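Local coordinates for protein endo-b-1,4-glucanase (PDB 1KS8) that probably hydrolyses internal beta-1,4-glucosidic linkages in cellulose and related beta-glucans as a family 9 glycoside hydrolase from a termite, at residues D150-T155 / F185-N190; T179-L184 / A220-A225. One frame throughout, in Å; residues are numbered along the deposited sequence.

Overall arrangement
Contacts 1 and 2 lie about 10 Å apart, centre to centre, on the same side of the (alpha/alpha)6 domain, each some 18 to 19 Å from the middle of the chain. Helix 171-190 takes part in both: residues 179-184 pack on 220-225 of helix 212-226, and the following turns, 185-190, pack on 150-155 of helix 149-165. The order along the chain is therefore 150-155, 179-184, 185-190, 220-225, with the two pairings crossing. The contacts touch directly, Phe-185 CB lying 3.3 Å from Leu-222 CD1. Helix 171-190 thus joins helices 149-165 and 212-226, near Asp-213 and Glu-214, which bind calcium in another structure of this protein.

Contact 1. Residues D150-T155 / F185-N190; sequences DLAGET and FDFANN
Ala-152 sets its methyl group against that of Ala-188, CB to CB 3.6 Å, and the same carbon also reaches the Phe-187 ring at CD2, 3.9 Å away and at an oblique angle to the ring. Phe-187 holds its ring at the side of the alanine pair because CG stands anti to the backbone N (chi1 171°). From the other helix, Ala-188 CB comes down on the backbone next to Gly-153, 3.7 Å from the amide N of that residue. Because the side chains that face each other, Ala-152 and Ala-188, are so short, their CA atoms come within 5.3 Å and the local axes approach to 8.0 Å while running antiparallel at 150°. No hydrogen bond spans the two segments; two alanine methyls, the Phe-187 ring and the Gly-153 backbone make the contact, and all the touching residues are buried. It is a close antiparallel packing of two successive long helices of the (alpha/alpha)6 fold, 149-165 and 171-190, resting on small residues.

The turns on the 150-155 side are braced internally. Thr-155 OG1 donates to Leu-151 O over 2.8 Å, while Thr-155 N reaches the same oxygen from the opposite face of its carbonyl plane, so two donors share one acceptor. Near the start of the helix, Asp-150 OD1 accepts a bent bond from Leu-151 N.

Just before 150-155, Ser-149 OG hydrogen-bonds to Ala-188 O, a polar tie between the same two helices. Gly-153 lies about 5 Å from the side chain of Glu-214, which binds calcium in another structure of this protein; no calcium is bound to this chain in the model. Ile-142 of strand 139-142 touches both Ala-152 and Phe-187, helix 62-78 packs against Asp-150, Glu-154 and Thr-155, and helix 212-226 receives Phe-185.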
ATOM      1  N   ASP A 150       0.167  -9.879 -12.834  1.00  9.30           N
ATOM      2  CA  ASP A 150      -0.286  -9.194 -11.632  1.00  9.57           C
ATOM      3  C   ASP A 150       0.676  -8.090 -11.204  1.00  9.10           C
ATOM      4  O   ASP A 150       0.252  -6.970 -10.917  1.00  9.46           O
ATOM      5  CB  ASP A 150      -0.524 -10.184 -10.474  1.00  9.65           C
ATOM      6  CG  ASP A 150       0.493 -11.321 -10.424  1.00 10.82           C
ATOM      7  OD1 ASP A 150       1.513 -11.294 -11.143  1.00 10.09           O
ATOM      8  OD2 ASP A 150       0.260 -12.260  -9.631  1.00 13.98           O
ATOM      9  N   LEU A 151       1.969  -8.400 -11.180  1.00  9.14           N
ATOM     10  CA  LEU A 151       2.980  -7.421 -10.795  1.00  9.15           C
ATOM     11  C   LEU A 151       3.056  -6.276 -11.803  1.00  8.72           C
ATOM     12  O   LEU A 151       3.047  -5.105 -11.423  1.00  8.98           O
ATOM     13  CB  LEU A 151       4.347  -8.093 -10.685  1.00  9.14           C
ATOM     14  CG  LEU A 151       5.549  -7.175 -10.443  1.00  8.04           C
ATOM     15  CD1 LEU A 151       5.409  -6.463  -9.106  1.00  8.84           C
ATOM     16  CD2 LEU A 151       6.823  -8.005 -10.478  1.00  9.04           C
ATOM     17  N   ALA A 152       3.136  -6.620 -13.087  1.00  9.61           N
ATOM     18  CA  ALA A 152       3.210  -5.610 -14.137  1.00  9.11           C
ATOM     19  C   ALA A 152       1.922  -4.789 -14.176  1.00  9.39           C
ATOM     20  O   ALA A 152       1.951  -3.573 -14.379  1.00  9.43           O
ATOM     21  CB  ALA A 152       3.449  -6.279 -15.491  1.00 10.14           C
ATOM     22  N   GLY A 153       0.795  -5.466 -13.977  1.00  9.05           N
ATOM     23  CA  GLY A 153      -0.490  -4.791 -13.983  1.00  9.95           C
ATOM     24  C   GLY A 153      -0.660  -3.804 -12.842  1.00  9.26           C
ATOM     25  O   GLY A 153      -1.099  -2.674 -13.055  1.00  8.97           O
ATOM     26  N   GLU A 154      -0.315  -4.215 -11.625  1.00  9.64           N
ATOM     27  CA  GLU A 154      -0.459  -3.314 -10.488  1.00  9.08           C
ATOM     28  C   GLU A 154       0.479  -2.128 -10.643  1.00  8.01           C
ATOM     29  O   GLU A 154       0.130  -1.005 -10.289  1.00  8.56           O
ATOM     30  CB  GLU A 154      -0.161  -4.035  -9.172  1.00  8.81           C
ATOM     31  CG  GLU A 154      -0.493  -3.203  -7.932  1.00  9.52           C
ATOM     32  CD  GLU A 154      -1.962  -2.816  -7.866  1.00 10.29           C
ATOM     33  OE1 GLU A 154      -2.815  -3.720  -7.989  1.00 12.25           O
ATOM     34  OE2 GLU A 154      -2.269  -1.615  -7.691  1.00  8.98           O
ATOM     35  N   THR A 155       1.670  -2.377 -11.177  1.00  8.05           N
ATOM     36  CA  THR A 155       2.630  -1.300 -11.376  1.00  7.48           C
ATOM     37  C   THR A 155       2.115  -0.334 -12.442  1.00  7.59           C
ATOM     38  O   THR A 155       2.263   0.880 -12.310  1.00  8.44           O
ATOM     39  CB  THR A 155       4.013  -1.854 -11.767  1.00  7.50           C
ATOM     40  OG1 THR A 155       4.451  -2.773 -10.755  1.00  7.29           O
ATOM     41  CG2 THR A 155       5.033  -0.723 -11.874  1.00  8.90           C
ATOM     42  N   PHE A 185       1.358  -2.298 -19.082  1.00 10.49           N
ATOM     43  CA  PHE A 185       0.062  -2.943 -19.248  1.00 11.05           C
ATOM     44  C   PHE A 185       0.129  -3.899 -20.434  1.00 10.39           C
ATOM     45  O   PHE A 185      -0.372  -5.017 -20.363  1.00 11.22           O
ATOM     46  CB  PHE A 185      -1.054  -1.934 -19.503  1.00 11.33           C
ATOM     47  CG  PHE A 185      -2.379  -2.585 -19.785  1.00 13.06           C
ATOM     48  CD1 PHE A 185      -3.071  -3.247 -18.775  1.00 14.21           C
ATOM     49  CD2 PHE A 185      -2.898  -2.605 -21.075  1.00 14.82           C
ATOM     50  CE1 PHE A 185      -4.259  -3.925 -19.045  1.00 15.20           C
ATOM     51  CE2 PHE A 185      -4.085  -3.279 -21.357  1.00 15.49           C
ATOM     52  CZ  PHE A 185      -4.766  -3.942 -20.340  1.00 15.38           C
ATOM     53  N   ASP A 186       0.741  -3.450 -21.526  1.00 11.58           N
ATOM     54  CA  ASP A 186       0.868  -4.289 -22.709  1.00 12.35           C
ATOM     55  C   ASP A 186       1.649  -5.547 -22.357  1.00 12.05           C
ATOM     56  O   ASP A 186       1.291  -6.647 -22.769  1.00 12.32           O
ATOM     57  CB  ASP A 186       1.571  -3.521 -23.829  1.00 14.48           C
ATOM     58  CG  ASP A 186       0.638  -2.575 -24.559  1.00 18.11           C
ATOM     59  OD1 ASP A 186       1.139  -1.697 -25.290  1.00 20.62           O
ATOM     60  OD2 ASP A 186      -0.596  -2.717 -24.412  1.00 20.48           O
ATOM     61  N   PHE A 187       2.718  -5.378 -21.584  1.00 10.95           N
ATOM     62  CA  PHE A 187       3.534  -6.506 -21.156  1.00 10.71           C
ATOM     63  C   PHE A 187       2.670  -7.470 -20.334  1.00 11.27           C
ATOM     64  O   PHE A 187       2.650  -8.675 -20.588  1.00 11.73           O
ATOM     65  CB  PHE A 187       4.724  -5.986 -20.332  1.00 11.15           C
ATOM     66  CG  PHE A 187       5.536  -7.063 -19.654  1.00 10.96           C
ATOM     67  CD1 PHE A 187       5.819  -8.266 -20.294  1.00 12.79           C
ATOM     68  CD2 PHE A 187       6.046  -6.849 -18.377  1.00 13.03           C
ATOM     69  CE1 PHE A 187       6.597  -9.242 -19.670  1.00 12.53           C
ATOM     70  CE2 PHE A 187       6.826  -7.817 -17.747  1.00 12.75           C
ATOM     71  CZ  PHE A 187       7.101  -9.015 -18.394  1.00 11.16           C
ATOM     72  N   ALA A 188       1.942  -6.929 -19.362  1.00 11.02           N
ATOM     73  CA  ALA A 188       1.081  -7.733 -18.502  1.00 11.05           C
ATOM     74  C   ALA A 188      -0.017  -8.469 -19.268  1.00 11.44           C
ATOM     75  O   ALA A 188      -0.314  -9.628 -18.986  1.00 10.90           O
ATOM     76  CB  ALA A 188       0.449  -6.849 -17.434  1.00 11.32           C
ATOM     77  N   ASN A 189      -0.615  -7.794 -20.240  1.00 11.92           N
ATOM     78  CA  ASN A 189      -1.702  -8.386 -21.010  1.00 13.51           C
ATOM     79  C   ASN A 189      -1.260  -9.345 -22.113  1.00 13.24           C
ATOM     80  O   ASN A 189      -1.933 -10.343 -22.377  1.00 14.15           O
ATOM     81  CB  ASN A 189      -2.567  -7.271 -21.603  1.00 14.39           C
ATOM     82  CG  ASN A 189      -3.903  -7.776 -22.103  1.00 16.42           C
ATOM     83  OD1 ASN A 189      -4.560  -8.579 -21.441  1.00 18.63           O
ATOM     84  ND2 ASN A 189      -4.320  -7.296 -23.269  1.00 19.10           N
ATOM     85  N   ASN A 190      -0.132  -9.043 -22.751  1.00 12.90           N
ATOM     86  CA  ASN A 190       0.391  -9.868 -23.843  1.00 14.37           C
ATOM     87  C   ASN A 190       1.138 -11.117 -23.376  1.00 14.05           C
ATOM     88  O   ASN A 190       1.248 -12.097 -24.113  1.00 15.18           O
ATOM     89  CB  ASN A 190       1.321  -9.029 -24.725  1.00 14.49           C
ATOM     90  CG  ASN A 190       0.591  -7.917 -25.457  1.00 16.35           C
ATOM     91  OD1 ASN A 190       1.211  -6.968 -25.943  1.00 19.51           O
ATOM     92  ND2 ASN A 190      -0.727  -8.032 -25.551  1.00 17.81           N
TER

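Contact 2. Residues T179-L184 / A220-A225; sequences THARQL and AWLYRA
Leu-222 carries this contact from the 220-225 side, directing its branched end at Ala-181 and the start of Arg-182 on helix 171-190. Its CD2 methyl lies 3.9 Å from Ala-181 CB and also approaches the backbone N of Arg-182, at 4.2 Å. The other methyl, CD1, comes to 4.1 Å from Ala-181 O, so the two methyls meet Ala-181 at its carbonyl oxygen and its methyl. With CB facing the other helix and CG anti to the carbonyl carbon (chi1 -86°), the branched end of Leu-222 reaches Ala-181. Arg-182 adds only the base of its side chain: CG passes CD2 of Leu-222 at 4.2 Å, and the extended chain then carries the guanidinium group outward at the exposed margin. The contact is van der Waals packing, with no hydrogen bond between the segments, and the backbones stay well separated, the nearest CA atoms being those of Arg-182 and Leu-222 at 7.3 Å.

Further out, other helices close in on the same residues. Tyr-231 of helix 229-241 touches both Arg-182 and Leu-222, while Leu-159 of helix 149-165 packs on Ala-181. Trp-221 meets Trp-217 of its own helix and Trp-74 of helix 62-78 edge-to-face, and Arg-224 forms a salt bridge with Asp-78.

Such leucine-on-alanine packing joins helix 171-190 to helix 212-226 within the (alpha/alpha)6 barrel of the family 9 glycoside hydrolases.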
ATOM      1  N   THR A 179       3.798   6.844 -20.129  1.00 13.81           N
ATOM      2  CA  THR A 179       4.478   6.041 -21.142  1.00 14.24           C
ATOM      3  C   THR A 179       4.813   4.672 -20.557  1.00 12.80           C
ATOM      4  O   THR A 179       4.544   3.637 -21.166  1.00 13.68           O
ATOM      5  CB  THR A 179       5.777   6.723 -21.623  1.00 15.92           C
ATOM      6  OG1 THR A 179       5.447   7.922 -22.334  1.00 18.02           O
ATOM      7  CG2 THR A 179       6.564   5.797 -22.542  1.00 16.85           C
ATOM      8  N   HIS A 180       5.394   4.676 -19.363  1.00 11.77           N
ATOM      9  CA  HIS A 180       5.757   3.437 -18.690  1.00 11.36           C
ATOM     10  C   HIS A 180       4.523   2.615 -18.343  1.00 11.23           C
ATOM     11  O   HIS A 180       4.538   1.390 -18.453  1.00 12.19           O
ATOM     12  CB  HIS A 180       6.556   3.747 -17.424  1.00 11.15           C
ATOM     13  CG  HIS A 180       7.971   4.151 -17.693  1.00 11.86           C
ATOM     14  ND1 HIS A 180       8.963   3.235 -17.971  1.00 11.28           N
ATOM     15  CD2 HIS A 180       8.555   5.371 -17.765  1.00 12.00           C
ATOM     16  CE1 HIS A 180      10.096   3.874 -18.204  1.00 11.68           C
ATOM     17  NE2 HIS A 180       9.876   5.171 -18.086  1.00 12.46           N
ATOM     18  N   ALA A 181       3.454   3.291 -17.933  1.00 10.93           N
ATOM     19  CA  ALA A 181       2.214   2.606 -17.578  1.00 11.01           C
ATOM     20  C   ALA A 181       1.644   1.847 -18.774  1.00 10.60           C
ATOM     21  O   ALA A 181       1.241   0.694 -18.647  1.00 11.00           O
ATOM     22  CB  ALA A 181       1.190   3.611 -17.062  1.00 11.54           C
ATOM     23  N   ARG A 182       1.613   2.493 -19.936  1.00 11.18           N
ATOM     24  CA  ARG A 182       1.085   1.854 -21.139  1.00 11.74           C
ATOM     25  C   ARG A 182       1.889   0.621 -21.534  1.00 10.51           C
ATOM     26  O   ARG A 182       1.325  -0.412 -21.895  1.00 11.36           O
ATOM     27  CB  ARG A 182       1.077   2.838 -22.310  1.00 14.78           C
ATOM     28  CG  ARG A 182       0.170   4.040 -22.123  1.00 17.46           C
ATOM     29  CD  ARG A 182       0.063   4.833 -23.417  1.00 23.07           C
ATOM     30  NE  ARG A 182      -0.805   5.999 -23.281  1.00 27.33           N
ATOM     31  CZ  ARG A 182      -1.202   6.756 -24.300  1.00 30.51           C
ATOM     32  NH1 ARG A 182      -0.810   6.468 -25.534  1.00 32.65           N
ATOM     33  NH2 ARG A 182      -1.991   7.800 -24.086  1.00 31.53           N
ATOM     34  N   GLN A 183       3.211   0.739 -21.473  1.00 10.76           N
ATOM     35  CA  GLN A 183       4.091  -0.362 -21.835  1.00 10.47           C
ATOM     36  C   GLN A 183       3.965  -1.530 -20.867  1.00  9.87           C
ATOM     37  O   GLN A 183       3.940  -2.685 -21.288  1.00 11.12           O
ATOM     38  CB  GLN A 183       5.540   0.126 -21.890  1.00 11.40           C
ATOM     39  CG  GLN A 183       5.735   1.294 -22.845  1.00 13.50           C
ATOM     40  CD  GLN A 183       7.149   1.827 -22.836  1.00 15.85           C
ATOM     41  OE1 GLN A 183       7.806   1.854 -21.795  1.00 15.77           O
ATOM     42  NE2 GLN A 183       7.620   2.276 -23.994  1.00 16.20           N
ATOM     43  N   LEU A 184       3.880  -1.239 -19.572  1.00  9.52           N
ATOM     44  CA  LEU A 184       3.748  -2.308 -18.589  1.00  9.48           C
ATOM     45  C   LEU A 184       2.410  -3.024 -18.709  1.00 10.34           C
ATOM     46  O   LEU A 184       2.332  -4.230 -18.476  1.00 10.13           O
ATOM     47  CB  LEU A 184       3.948  -1.761 -17.171  1.00  9.65           C
ATOM     48  CG  LEU A 184       5.429  -1.570 -16.822  1.00 10.61           C
ATOM     49  CD1 LEU A 184       5.565  -0.750 -15.551  1.00 10.44           C
ATOM     50  CD2 LEU A 184       6.095  -2.932 -16.670  1.00 10.42           C
ATOM     51  N   ALA A 220      -8.551  -0.187 -16.263  1.00 10.28           N
ATOM     52  CA  ALA A 220      -9.438   0.858 -15.767  1.00 11.09           C
ATOM     53  C   ALA A 220      -8.654   2.123 -15.434  1.00 10.52           C
ATOM     54  O   ALA A 220      -9.067   3.227 -15.788  1.00 10.75           O
ATOM     55  CB  ALA A 220     -10.195   0.365 -14.539  1.00 11.21           C
ATOM     56  N   TRP A 221      -7.521   1.970 -14.754  1.00 10.83           N
ATOM     57  CA  TRP A 221      -6.705   3.126 -14.404  1.00 10.25           C
ATOM     58  C   TRP A 221      -6.139   3.813 -15.640  1.00  9.83           C
ATOM     59  O   TRP A 221      -6.066   5.041 -15.695  1.00 11.47           O
ATOM     60  CB  TRP A 221      -5.576   2.722 -13.451  1.00  9.97           C
ATOM     61  CG  TRP A 221      -6.017   2.734 -12.018  1.00  9.17           C
ATOM     62  CD1 TRP A 221      -6.272   1.654 -11.222  1.00  9.19           C
ATOM     63  CD2 TRP A 221      -6.313   3.892 -11.232  1.00  9.79           C
ATOM     64  NE1 TRP A 221      -6.711   2.069  -9.983  1.00  9.26           N
ATOM     65  CE2 TRP A 221      -6.746   3.439  -9.965  1.00  9.19           C
ATOM     66  CE3 TRP A 221      -6.257   5.272 -11.477  1.00 10.13           C
ATOM     67  CZ2 TRP A 221      -7.122   4.320  -8.945  1.00 10.05           C
ATOM     68  CZ3 TRP A 221      -6.630   6.146 -10.463  1.00 10.03           C
ATOM     69  CH2 TRP A 221      -7.058   5.665  -9.212  1.00  9.71           C
ATOM     70  N   LEU A 222      -5.745   3.026 -16.636  1.00 11.49           N
ATOM     71  CA  LEU A 222      -5.217   3.605 -17.865  1.00 11.72           C
ATOM     72  C   LEU A 222      -6.304   4.394 -18.582  1.00 12.40           C
ATOM     73  O   LEU A 222      -6.033   5.439 -19.165  1.00 12.42           O
ATOM     74  CB  LEU A 222      -4.654   2.513 -18.774  1.00 11.85           C
ATOM     75  CG  LEU A 222      -3.195   2.175 -18.451  1.00 13.12           C
ATOM     76  CD1 LEU A 222      -2.785   0.902 -19.158  1.00 15.28           C
ATOM     77  CD2 LEU A 222      -2.306   3.345 -18.859  1.00 12.84           C
ATOM     78  N   TYR A 223      -7.538   3.903 -18.534  1.00 12.57           N
ATOM     79  CA  TYR A 223      -8.631   4.626 -19.170  1.00 13.92           C
ATOM     80  C   TYR A 223      -8.808   5.966 -18.462  1.00 13.66           C
ATOM     81  O   TYR A 223      -8.947   7.008 -19.101  1.00 15.13           O
ATOM     82  CB  TYR A 223      -9.938   3.836 -19.084  1.00 14.71           C
ATOM     83  CG  TYR A 223     -11.137   4.635 -19.545  1.00 16.72           C
ATOM     84  CD1 TYR A 223     -11.209   5.135 -20.846  1.00 17.44           C
ATOM     85  CD2 TYR A 223     -12.189   4.915 -18.673  1.00 18.47           C
ATOM     86  CE1 TYR A 223     -12.298   5.896 -21.267  1.00 19.50           C
ATOM     87  CE2 TYR A 223     -13.284   5.675 -19.084  1.00 19.75           C
ATOM     88  CZ  TYR A 223     -13.330   6.162 -20.382  1.00 20.52           C
ATOM     89  OH  TYR A 223     -14.406   6.917 -20.791  1.00 22.59           O
ATOM     90  N   ARG A 224      -8.799   5.935 -17.135  1.00 12.88           N
ATOM     91  CA  ARG A 224      -8.964   7.151 -16.355  1.00 13.11           C
ATOM     92  C   ARG A 224      -7.865   8.171 -16.642  1.00 13.30           C
ATOM     93  O   ARG A 224      -8.119   9.374 -16.676  1.00 14.65           O
ATOM     94  CB  ARG A 224      -8.975   6.818 -14.859  1.00 12.86           C
ATOM     95  CG  ARG A 224      -9.275   8.010 -13.969  1.00 12.77           C
ATOM     96  CD  ARG A 224      -9.342   7.618 -12.505  1.00 13.78           C
ATOM     97  NE  ARG A 224      -9.906   8.697 -11.703  1.00 13.79           N
ATOM     98  CZ  ARG A 224     -10.318   8.559 -10.449  1.00 13.69           C
ATOM     99  NH1 ARG A 224     -10.224   7.382  -9.844  1.00 12.41           N
ATOM    100  NH2 ARG A 224     -10.849   9.593  -9.809  1.00 13.66           N
ATOM    101  N   ALA A 225      -6.648   7.681 -16.858  1.00 14.15           N
ATOM    102  CA  ALA A 225      -5.496   8.542 -17.113  1.00 15.66           C
ATOM    103  C   ALA A 225      -5.331   9.020 -18.553  1.00 16.22           C
ATOM    104  O   ALA A 225      -4.604   9.982 -18.808  1.00 17.44           O
ATOM    105  CB  ALA A 225      -4.223   7.830 -16.670  1.00 14.88           C
TER